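Local coordinates for protein exopolygalacturonase (Yersinia enterocolitica, PDB 2UVF) that hydrolyses pectic polygalacturonic acid from the chain end as a family 28 exopolygalacturonase with a parallel beta-helix fold, at residues L203-T208 and T257-R262; N272-A277 and V349-F354; K548-L553 and D571-E576. All coordinates share one frame; numbering follows the deposited sequence.

Interaction 1 of 3, residues L203-T208 and T257-R262; sequences LKSDMT and TFRNIR
Asp206 and Asn260 lie side by side and point the same way, their carboxylate and amide planes turned 60° apart. Asn260 ND2 gives its N-H to Asp206 OD1 at 2.7 Å and meets that oxygen nearly along its C-O axis. The other carboxylate oxygen turns to Arg259. Asp206 OD2 lies 3.6 Å from Arg259 NE, a long salt bridge at the edge of the guanidinium, and the two planes are close to perpendicular. Asp206 and Asn260, at matched positions, both adopt the left-handed helical conformation, so the two backbones bend alike. This is stacking of successive coils in the parallel beta-helix of family 28, where strand 207-211 pairs with strand 258-264. The backbone bond from Asp206 N to Arg259 O is 2.9 Å long. The backbone of Asn260 is in turn bonded to Glu340 of the following coil.

Ser205 OG accepts from Arg259 N at 2.9 Å and comes up to the edge of the Phe258 ring. Thr208 and Arg262 also run alongside each other. A bend at chi3 (92°) folds the arginine back, and its NH1 reaches Thr208 OG1 at 3.1 Å, in the guanidinium plane. NH2 of the same group binds Leu46 O of the N-terminal fibronectin type III domain. On the other face of the strands, where Met207 and Ile261 lie, Leu203 CD1 packs on Ile261 CG2 at 3.7 Å.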
loop_
_atom_site.group_PDB
_atom_site.type_symbol
_atom_site.label_atom_id
_atom_site.label_comp_id
_atom_site.label_asym_id
_atom_site.label_seq_id
_atom_site.Cartn_x
_atom_site.Cartn_y
_atom_site.Cartn_z
ATOM N N LEU A 203 10.474 -17.238 -6.874
ATOM C CA LEU A 203 10.362 -16.708 -8.219
ATOM C C LEU A 203 11.748 -16.392 -8.742
ATOM O O LEU A 203 12.735 -16.436 -8.002
ATOM C CB LEU A 203 9.480 -15.444 -8.243
ATOM C CG LEU A 203 8.014 -15.520 -7.794
ATOM C CD1 LEU A 203 7.366 -14.171 -7.918
ATOM C CD2 LEU A 203 7.217 -16.537 -8.589
ATOM N N LYS A 204 11.813 -16.081 -10.027
ATOM C CA LYS A 204 13.064 -15.693 -10.654
ATOM C C LYS A 204 12.778 -14.589 -11.651
ATOM O O LYS A 204 11.613 -14.350 -12.014
ATOM C CB LYS A 204 13.725 -16.878 -11.349
ATOM C CG LYS A 204 12.864 -17.562 -12.416
ATOM C CD LYS A 204 13.717 -17.869 -13.634
ATOM C CE LYS A 204 13.035 -18.830 -14.575
ATOM N NZ LYS A 204 13.329 -20.239 -14.182
ATOM N N SER A 205 13.853 -13.925 -12.074
ATOM C CA SER A 205 13.796 -12.827 -13.027
ATOM C C SER A 205 13.077 -13.176 -14.343
ATOM O O SER A 205 12.978 -14.349 -14.723
ATOM C CB SER A 205 15.211 -12.319 -13.300
ATOM O OG SER A 205 15.813 -11.899 -12.080
ATOM N N ASP A 206 12.575 -12.134 -15.012
ATOM C CA ASP A 206 11.938 -12.237 -16.337
ATOM C C ASP A 206 10.853 -13.311 -16.434
ATOM O O ASP A 206 10.945 -14.237 -17.252
ATOM C CB ASP A 206 13.007 -12.402 -17.431
ATOM C CG ASP A 206 13.967 -11.235 -17.474
ATOM O OD1 ASP A 206 13.517 -10.097 -17.725
ATOM O OD2 ASP A 206 15.176 -11.443 -17.255
ATOM N N MET A 207 9.833 -13.181 -15.579
ATOM C CA MET A 207 8.667 -14.067 -15.614
ATOM C C MET A 207 7.376 -13.364 -15.158
ATOM O O MET A 207 7.408 -12.261 -14.604
ATOM C CB MET A 207 8.917 -15.345 -14.791
ATOM C CG MET A 207 9.026 -15.128 -13.285
ATOM S SD MET A 207 8.807 -16.626 -12.322
ATOM C CE MET A 207 7.024 -16.874 -12.426
ATOM N N THR A 208 6.247 -14.008 -15.432
ATOM C CA THR A 208 4.941 -13.584 -14.953
ATOM C C THR A 208 4.306 -14.815 -14.353
ATOM O O THR A 208 4.349 -15.887 -14.950
ATOM C CB THR A 208 4.027 -13.071 -16.089
ATOM O OG1 THR A 208 4.548 -11.849 -16.615
ATOM C CG2 THR A 208 2.589 -12.841 -15.578
ATOM N N THR A 257 19.137 -7.673 -8.187
ATOM C CA THR A 257 19.407 -9.087 -7.920
ATOM C C THR A 257 18.450 -9.945 -8.733
ATOM O O THR A 257 18.838 -10.972 -9.313
ATOM C CB THR A 257 19.287 -9.399 -6.411
ATOM O OG1 THR A 257 20.341 -8.727 -5.707
ATOM C CG2 THR A 257 19.389 -10.879 -6.146
ATOM N N PHE A 258 17.196 -9.497 -8.771
ATOM C CA PHE A 258 16.212 -9.987 -9.720
ATOM C C PHE A 258 15.818 -8.836 -10.629
ATOM O O PHE A 258 16.166 -7.687 -10.372
ATOM C CB PHE A 258 14.993 -10.539 -8.995
ATOM C CG PHE A 258 15.316 -11.592 -7.992
ATOM C CD1 PHE A 258 15.481 -12.920 -8.388
ATOM C CD2 PHE A 258 15.451 -11.266 -6.648
ATOM C CE1 PHE A 258 15.782 -13.897 -7.471
ATOM C CE2 PHE A 258 15.742 -12.237 -5.718
ATOM C CZ PHE A 258 15.900 -13.565 -6.127
ATOM N N ARG A 259 15.122 -9.140 -11.714
ATOM C CA ARG A 259 14.605 -8.079 -12.551
ATOM C C ARG A 259 13.344 -8.536 -13.255
ATOM O O ARG A 259 13.163 -9.726 -13.499
ATOM C CB ARG A 259 15.669 -7.529 -13.535
ATOM C CG ARG A 259 16.070 -8.432 -14.691
ATOM C CD ARG A 259 17.095 -7.762 -15.608
ATOM N NE ARG A 259 17.201 -8.488 -16.880
ATOM C CZ ARG A 259 17.955 -8.126 -17.927
ATOM N NH1 ARG A 259 18.699 -7.023 -17.894
ATOM N NH2 ARG A 259 17.964 -8.877 -19.025
ATOM N N ASN A 260 12.477 -7.571 -13.558
ATOM C CA ASN A 260 11.273 -7.802 -14.356
ATOM C C ASN A 260 10.417 -8.959 -13.831
ATOM O O ASN A 260 10.249 -9.969 -14.508
ATOM C CB ASN A 260 11.611 -7.993 -15.859
ATOM C CG ASN A 260 12.638 -6.991 -16.380
ATOM O OD1 ASN A 260 12.728 -5.845 -15.909
ATOM N ND2 ASN A 260 13.421 -7.416 -17.377
ATOM N N ILE A 261 9.879 -8.811 -12.622
ATOM C CA ILE A 261 8.953 -9.819 -12.059
ATOM C C ILE A 261 7.496 -9.324 -12.033
ATOM O O ILE A 261 7.217 -8.204 -11.620
ATOM C CB ILE A 261 9.384 -10.326 -10.636
ATOM C CG1 ILE A 261 10.844 -10.828 -10.662
ATOM C CG2 ILE A 261 8.444 -11.398 -10.161
ATOM C CD1 ILE A 261 11.434 -11.189 -9.311
ATOM N N ARG A 262 6.579 -10.189 -12.456
ATOM C CA ARG A 262 5.174 -9.832 -12.652
ATOM C C ARG A 262 4.262 -10.884 -12.035
ATOM O O ARG A 262 4.463 -12.082 -12.239
ATOM C CB ARG A 262 4.849 -9.700 -14.149
ATOM C CG ARG A 262 5.573 -8.567 -14.858
ATOM C CD ARG A 262 5.265 -8.567 -16.326
ATOM N NE ARG A 262 4.125 -7.714 -16.637
ATOM C CZ ARG A 262 2.890 -8.132 -16.875
ATOM N NH1 ARG A 262 2.586 -9.424 -16.858
ATOM N NH2 ARG A 262 1.953 -7.240 -17.146
#

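Interaction 2 of 3, residues N272-A277 and V349-F354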
loop_
_atom_site.group_PDB
_atom_site.type_symbol
_atom_site.label_atom_id
_atom_site.label_comp_id
_atom_site.label_asym_id
_atom_site.label_seq_id
_atom_site.Cartn_x
_atom_site.Cartn_y
_atom_site.Cartn_z
ATOM N N ASN A 272 -3.493 -18.721 4.560
ATOM C CA ASN A 272 -3.930 -19.839 5.396
ATOM C C ASN A 272 -3.530 -19.630 6.855
ATOM O O ASN A 272 -3.294 -20.603 7.606
ATOM C CB ASN A 272 -3.411 -21.189 4.835
ATOM C CG ASN A 272 -4.274 -22.383 5.239
ATOM O OD1 ASN A 272 -5.316 -22.235 5.904
ATOM N ND2 ASN A 272 -3.845 -23.580 4.832
ATOM N N GLY A 273 -3.484 -18.354 7.253
ATOM C CA GLY A 273 -2.861 -17.944 8.490
ATOM C C GLY A 273 -3.738 -18.044 9.704
ATOM O O GLY A 273 -3.257 -18.349 10.812
ATOM N N TRP A 274 -5.030 -17.784 9.490
ATOM C CA TRP A 274 -5.969 -17.522 10.573
ATOM C C TRP A 274 -7.331 -18.124 10.355
ATOM O O TRP A 274 -7.798 -18.233 9.215
ATOM C CB TRP A 274 -6.203 -16.011 10.680
ATOM C CG TRP A 274 -4.996 -15.265 10.929
ATOM C CD1 TRP A 274 -4.272 -14.543 10.024
ATOM C CD2 TRP A 274 -4.332 -15.153 12.166
ATOM N NE1 TRP A 274 -3.187 -13.979 10.630
ATOM C CE2 TRP A 274 -3.195 -14.346 11.954
ATOM C CE3 TRP A 274 -4.578 -15.660 13.455
ATOM C CZ2 TRP A 274 -2.325 -14.019 12.981
ATOM C CZ3 TRP A 274 -3.698 -15.348 14.465
ATOM C CH2 TRP A 274 -2.591 -14.521 14.227
ATOM N N LEU A 275 -7.985 -18.441 11.462
ATOM C CA LEU A 275 -9.375 -18.820 11.441
ATOM C C LEU A 275 -10.233 -17.588 11.159
ATOM O O LEU A 275 -9.797 -16.456 11.361
ATOM C CB LEU A 275 -9.765 -19.481 12.772
ATOM C CG LEU A 275 -9.307 -20.942 12.994
ATOM C CD1 LEU A 275 -9.724 -21.374 14.352
ATOM C CD2 LEU A 275 -9.871 -21.917 11.954
ATOM N N ARG A 276 -11.458 -17.816 10.690
ATOM C CA ARG A 276 -12.410 -16.738 10.497
ATOM C C ARG A 276 -12.866 -16.163 11.843
ATOM O O ARG A 276 -12.734 -16.815 12.882
ATOM C CB ARG A 276 -13.597 -17.247 9.669
ATOM C CG ARG A 276 -13.240 -17.593 8.230
ATOM C CD ARG A 276 -12.886 -16.358 7.447
ATOM N NE ARG A 276 -12.777 -16.675 6.029
ATOM C CZ ARG A 276 -13.748 -16.526 5.131
ATOM N NH1 ARG A 276 -14.921 -16.047 5.495
ATOM N NH2 ARG A 276 -13.537 -16.868 3.861
ATOM N N ALA A 277 -13.388 -14.940 11.828
ATOM C CA ALA A 277 -13.865 -14.283 13.051
ATOM C C ALA A 277 -15.225 -14.838 13.491
ATOM O O ALA A 277 -15.865 -15.555 12.730
ATOM C CB ALA A 277 -13.940 -12.795 12.840
ATOM N N VAL A 349 -5.855 -10.771 -2.184
ATOM C CA VAL A 349 -5.041 -11.240 -1.062
ATOM C C VAL A 349 -5.966 -11.538 0.103
ATOM O O VAL A 349 -6.760 -10.680 0.536
ATOM C CB VAL A 349 -3.958 -10.197 -0.609
ATOM C CG1 VAL A 349 -3.228 -10.661 0.688
ATOM C CG2 VAL A 349 -2.938 -10.007 -1.663
ATOM N N ARG A 350 -5.856 -12.749 0.630
ATOM C CA ARG A 350 -6.620 -13.127 1.800
ATOM C C ARG A 350 -5.736 -13.732 2.866
ATOM O O ARG A 350 -4.727 -14.305 2.541
ATOM C CB ARG A 350 -7.695 -14.116 1.391
ATOM C CG ARG A 350 -8.810 -13.426 0.622
ATOM C CD ARG A 350 -9.907 -14.350 0.254
ATOM N NE ARG A 350 -10.967 -13.570 -0.349
ATOM C CZ ARG A 350 -12.014 -14.079 -0.971
ATOM N NH1 ARG A 350 -12.158 -15.393 -1.066
ATOM N NH2 ARG A 350 -12.925 -13.259 -1.471
ATOM N N ASN A 351 -6.101 -13.549 4.134
ATOM C CA ASN A 351 -5.633 -14.409 5.225
ATOM C C ASN A 351 -4.094 -14.622 5.364
ATOM O O ASN A 351 -3.641 -15.771 5.374
ATOM C CB ASN A 351 -6.324 -15.778 5.080
ATOM C CG ASN A 351 -6.469 -16.520 6.399
ATOM O OD1 ASN A 351 -7.033 -17.611 6.440
ATOM N ND2 ASN A 351 -5.996 -15.927 7.476
ATOM N N PRO A 352 -3.295 -13.533 5.510
ATOM C CA PRO A 352 -1.863 -13.757 5.621
ATOM C C PRO A 352 -1.557 -14.236 7.032
ATOM O O PRO A 352 -2.242 -13.831 7.974
ATOM C CB PRO A 352 -1.284 -12.358 5.392
ATOM C CG PRO A 352 -2.307 -11.440 6.011
ATOM C CD PRO A 352 -3.634 -12.098 5.655
ATOM N N ALA A 353 -0.549 -15.091 7.192
ATOM C CA ALA A 353 -0.115 -15.491 8.534
ATOM C C ALA A 353 0.583 -14.345 9.284
ATOM O O ALA A 353 0.497 -14.259 10.496
ATOM C CB ALA A 353 0.773 -16.757 8.469
ATOM N N PHE A 354 1.233 -13.443 8.558
ATOM C CA PHE A 354 1.896 -12.277 9.154
ATOM C C PHE A 354 1.494 -11.053 8.296
ATOM O O PHE A 354 0.315 -10.623 8.360
ATOM C CB PHE A 354 3.400 -12.552 9.250
ATOM C CG PHE A 354 4.210 -11.520 10.022
ATOM C CD1 PHE A 354 3.734 -10.920 11.167
ATOM C CD2 PHE A 354 5.483 -11.183 9.583
ATOM C CE1 PHE A 354 4.514 -9.983 11.877
ATOM C CE2 PHE A 354 6.270 -10.239 10.285
ATOM C CZ PHE A 354 5.781 -9.641 11.429
HETATM O O HOH W 1 -1.443 -11.698 10.038
#
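Trp274 NE1 donates at 2.9 Å to a water that links it to Phe354. The water lies 2.7 Å from Phe354 O and probably donates to it. With CG anti to the carbonyl carbon (chi1 -59°), Trp274 swings the NE1 edge of its ring toward the backbone of Pro352 and Ala353. Pro352 O lies close to the ring plane, 2.8 Å from Trp274 NE1. The Asn351 side chain lies close to coplanar with the indole, its amide plane 29° from the ring.

Asn351 O accepts the N-H of Gly273 at 3.2 Å. The donor sits above the carbonyl plane, 37° out of it, and not on a lone pair. Here the two chains come very close: Gly273 CA is 3.7 Å from Ala353 CA. Gly273 has no side chain to hold them apart, and the methyl of Ala353 rests at 3.8 Å, measured from its CB to Gly273 CA.

Both segments leave neighbouring strands of the parallel beta-helix, 268-270 and 348-350, where these turn into loops. The second loop leads to Phe354, which touches the bound galacturonic acid. Helix 307-317 covers part of the contact: Trp274 rests on Ala308 and Ala353 on Leu307. Arg330 donates to Ala353 O and touches both Trp274 and Phe354. A bound nickel ion lies about 4 Å from the side chain of Asn351.

Interaction 3 of 3, residues K548-L553 and D571-E576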
loop_
_atom_site.group_PDB
_atom_site.type_symbol
_atom_site.label_atom_id
_atom_site.label_comp_id
_atom_site.label_asym_id
_atom_site.label_seq_id
_atom_site.Cartn_x
_atom_site.Cartn_y
_atom_site.Cartn_z
ATOM N N LYS A 548 14.583 18.524 22.184
ATOM C CA LYS A 548 14.860 19.058 20.837
ATOM C C LYS A 548 14.136 18.349 19.683
ATOM O O LYS A 548 14.330 18.708 18.513
ATOM C CB LYS A 548 16.379 19.175 20.554
ATOM C CG LYS A 548 17.104 20.316 21.291
ATOM C CD LYS A 548 18.319 20.809 20.491
ATOM C CE LYS A 548 19.317 21.558 21.366
ATOM N NZ LYS A 548 20.026 20.657 22.339
ATOM N N ALA A 549 13.297 17.367 20.012
ATOM C CA ALA A 549 12.507 16.637 19.011
ATOM C C ALA A 549 11.218 17.383 18.644
ATOM O O ALA A 549 10.200 17.275 19.343
ATOM C CB ALA A 549 12.198 15.211 19.491
ATOM N N TRP A 550 11.280 18.157 17.564
ATOM C CA TRP A 550 10.089 18.806 17.028
ATOM C C TRP A 550 9.898 18.585 15.526
ATOM O O TRP A 550 10.850 18.301 14.790
ATOM C CB TRP A 550 10.016 20.305 17.397
ATOM C CG TRP A 550 11.240 21.113 17.043
ATOM C CD1 TRP A 550 11.608 21.564 15.797
ATOM C CD2 TRP A 550 12.249 21.574 17.952
ATOM N NE1 TRP A 550 12.796 22.264 15.877
ATOM C CE2 TRP A 550 13.210 22.290 17.185
ATOM C CE3 TRP A 550 12.448 21.438 19.338
ATOM C CZ2 TRP A 550 14.347 22.877 17.762
ATOM C CZ3 TRP A 550 13.578 22.023 19.914
ATOM C CH2 TRP A 550 14.515 22.734 19.121
ATOM N N HIS A 551 8.641 18.709 15.105
ATOM C CA HIS A 551 8.246 18.665 13.704
ATOM C C HIS A 551 8.230 20.084 13.177
ATOM O O HIS A 551 7.986 21.030 13.922
ATOM C CB HIS A 551 6.841 18.059 13.549
ATOM C CG HIS A 551 6.599 16.856 14.410
ATOM N ND1 HIS A 551 6.924 15.578 14.011
ATOM C CD2 HIS A 551 6.080 16.741 15.655
ATOM C CE1 HIS A 551 6.604 14.726 14.967
ATOM N NE2 HIS A 551 6.090 15.405 15.976
ATOM N N ARG A 552 8.474 20.241 11.891
ATOM C CA ARG A 552 8.524 21.572 11.321
ATOM C C ARG A 552 8.033 21.525 9.885
ATOM O O ARG A 552 7.956 20.457 9.297
ATOM C CB ARG A 552 9.948 22.171 11.445
ATOM C CG ARG A 552 10.969 21.601 10.479
ATOM C CD ARG A 552 12.419 21.940 10.842
ATOM N NE ARG A 552 13.312 21.451 9.784
ATOM C CZ ARG A 552 13.719 22.179 8.744
ATOM N NH1 ARG A 552 13.355 23.461 8.634
ATOM N NH2 ARG A 552 14.504 21.634 7.817
ATOM N N LEU A 553 7.684 22.685 9.337
ATOM C CA LEU A 553 7.301 22.818 7.926
ATOM C C LEU A 553 6.069 21.998 7.505
ATOM O O LEU A 553 6.085 21.322 6.481
ATOM C CB LEU A 553 8.504 22.550 7.003
ATOM C CG LEU A 553 9.664 23.559 7.101
ATOM C CD1 LEU A 553 10.873 23.026 6.379
ATOM C CD2 LEU A 553 9.255 24.955 6.560
ATOM N N ASP A 571 4.649 20.791 19.650
ATOM C CA ASP A 571 6.031 20.691 19.175
ATOM C C ASP A 571 6.137 20.851 17.675
ATOM O O ASP A 571 6.706 20.005 16.979
ATOM C CB ASP A 571 6.675 19.371 19.617
ATOM C CG ASP A 571 6.556 19.138 21.106
ATOM O OD1 ASP A 571 6.717 20.104 21.887
ATOM O OD2 ASP A 571 6.293 17.985 21.504
ATOM N N LEU A 572 5.615 21.964 17.187
ATOM C CA LEU A 572 5.610 22.221 15.765
ATOM C C LEU A 572 6.199 23.595 15.462
ATOM O O LEU A 572 5.930 24.554 16.171
ATOM C CB LEU A 572 4.182 22.110 15.236
ATOM C CG LEU A 572 4.005 22.250 13.726
ATOM C CD1 LEU A 572 4.518 21.010 13.003
ATOM C CD2 LEU A 572 2.546 22.513 13.425
ATOM N N ARG A 573 6.999 23.685 14.410
ATOM C CA ARG A 573 7.590 24.960 14.016
ATOM C C ARG A 573 7.438 25.231 12.534
ATOM O O ARG A 573 7.318 24.293 11.744
ATOM C CB ARG A 573 9.077 24.987 14.380
ATOM C CG ARG A 573 9.338 24.627 15.816
ATOM C CD ARG A 573 10.669 25.148 16.290
ATOM N NE ARG A 573 10.769 25.005 17.746
ATOM C CZ ARG A 573 11.674 25.619 18.503
ATOM N NH1 ARG A 573 12.578 26.431 17.950
ATOM N NH2 ARG A 573 11.675 25.413 19.813
ATOM N N ASP A 574 7.473 26.513 12.161
ATOM C CA ASP A 574 7.478 26.955 10.745
ATOM C C ASP A 574 6.309 26.382 9.901
ATOM O O ASP A 574 6.459 26.095 8.696
ATOM C CB ASP A 574 8.839 26.683 10.053
ATOM C CG ASP A 574 10.046 26.795 11.006
ATOM O OD1 ASP A 574 10.082 27.726 11.845
ATOM O OD2 ASP A 574 10.970 25.947 10.893
ATOM N N SER A 575 5.142 26.251 10.536
ATOM C CA SER A 575 3.981 25.636 9.898
ATOM C C SER A 575 2.761 26.564 9.770
ATOM O O SER A 575 2.563 27.448 10.601
ATOM C CB SER A 575 3.614 24.371 10.666
ATOM O OG SER A 575 4.707 23.466 10.687
ATOM N N GLU A 576 1.943 26.371 8.733
ATOM C CA GLU A 576 0.698 27.152 8.593
ATOM C C GLU A 576 -0.563 26.339 8.243
ATOM O O GLU A 576 -0.497 25.389 7.466
ATOM C CB GLU A 576 0.866 28.347 7.633
ATOM C CG GLU A 576 1.036 27.997 6.172
ATOM C CD GLU A 576 2.404 27.447 5.868
ATOM O OE1 GLU A 576 3.371 27.855 6.554
ATOM O OE2 GLU A 576 2.510 26.600 4.946
#
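Three backbone hydrogen bonds join the chains in parallel register. His551 N binds Asp571 O at 3.0 Å, Arg573 N binds His551 O at 2.9 Å, and Leu553 N binds Arg573 O at 2.9 Å. Arg573 O is gripped twice, since Ser575 OG also donates to it, from above the carbonyl plane. Ser575 OG is itself hydrogen-bonded to Val554 N.

Arg573 lays its guanidinium flat on the indole of Trp550, with centres 3.9 Å apart and planes at 8°. It is a cation-pi contact over the face: CZ stands above the six-membered ring, 11° off the normal. The aliphatic part of the arginine follows, and its CD makes a CH-pi contact with the five-membered ring at 3.8 Å from the centroid. The Arg573 chain is extended from CG to NE, which carries the charged end across the indole. Trp550 CG sits between the backbone N and the carbonyl carbon (chi1 53°), and this turns one ring face to Arg573. The opposite face has Lys548 O near its rim.

The segments belong to successive coils near the C-terminal end of the parallel beta-helix, and Lys548 and Ala549 form a G1 beta bulge against Asp544. On the face of His551 and Leu572, Leu572 CD1 packs against His551 CB at 3.8 Å. Both residues also touch Ile541, and His551 NE2 is bonded to Lys542 O. Farther along, Leu553 CD2 rests near Asp574 CB at 3.9 Å. Arg552 keeps its charge near Asp574 without a salt bridge and makes a cation-pi contact with Tyr520.

In the fold
All three interactions join neighbouring coils of one parallel beta-helix and follow one another along the chain. Interactions 1 and 3 lie on opposite sides of the chain's centre, about 43 Å apart between centres, and both are partly buried ladders of parallel strands. Interaction 1 adds polar side-chain bonds and a long salt bridge to its ladder; interaction 3 adds a stacked arginine and tryptophan. Interaction 2 is the fully buried one. It pairs loops rather than strands, with one backbone bond, a bridging water and close glycine packing, and it alone includes a residue of the glycan pocket. Its nearest atoms are about 13 Å from those of interaction 1.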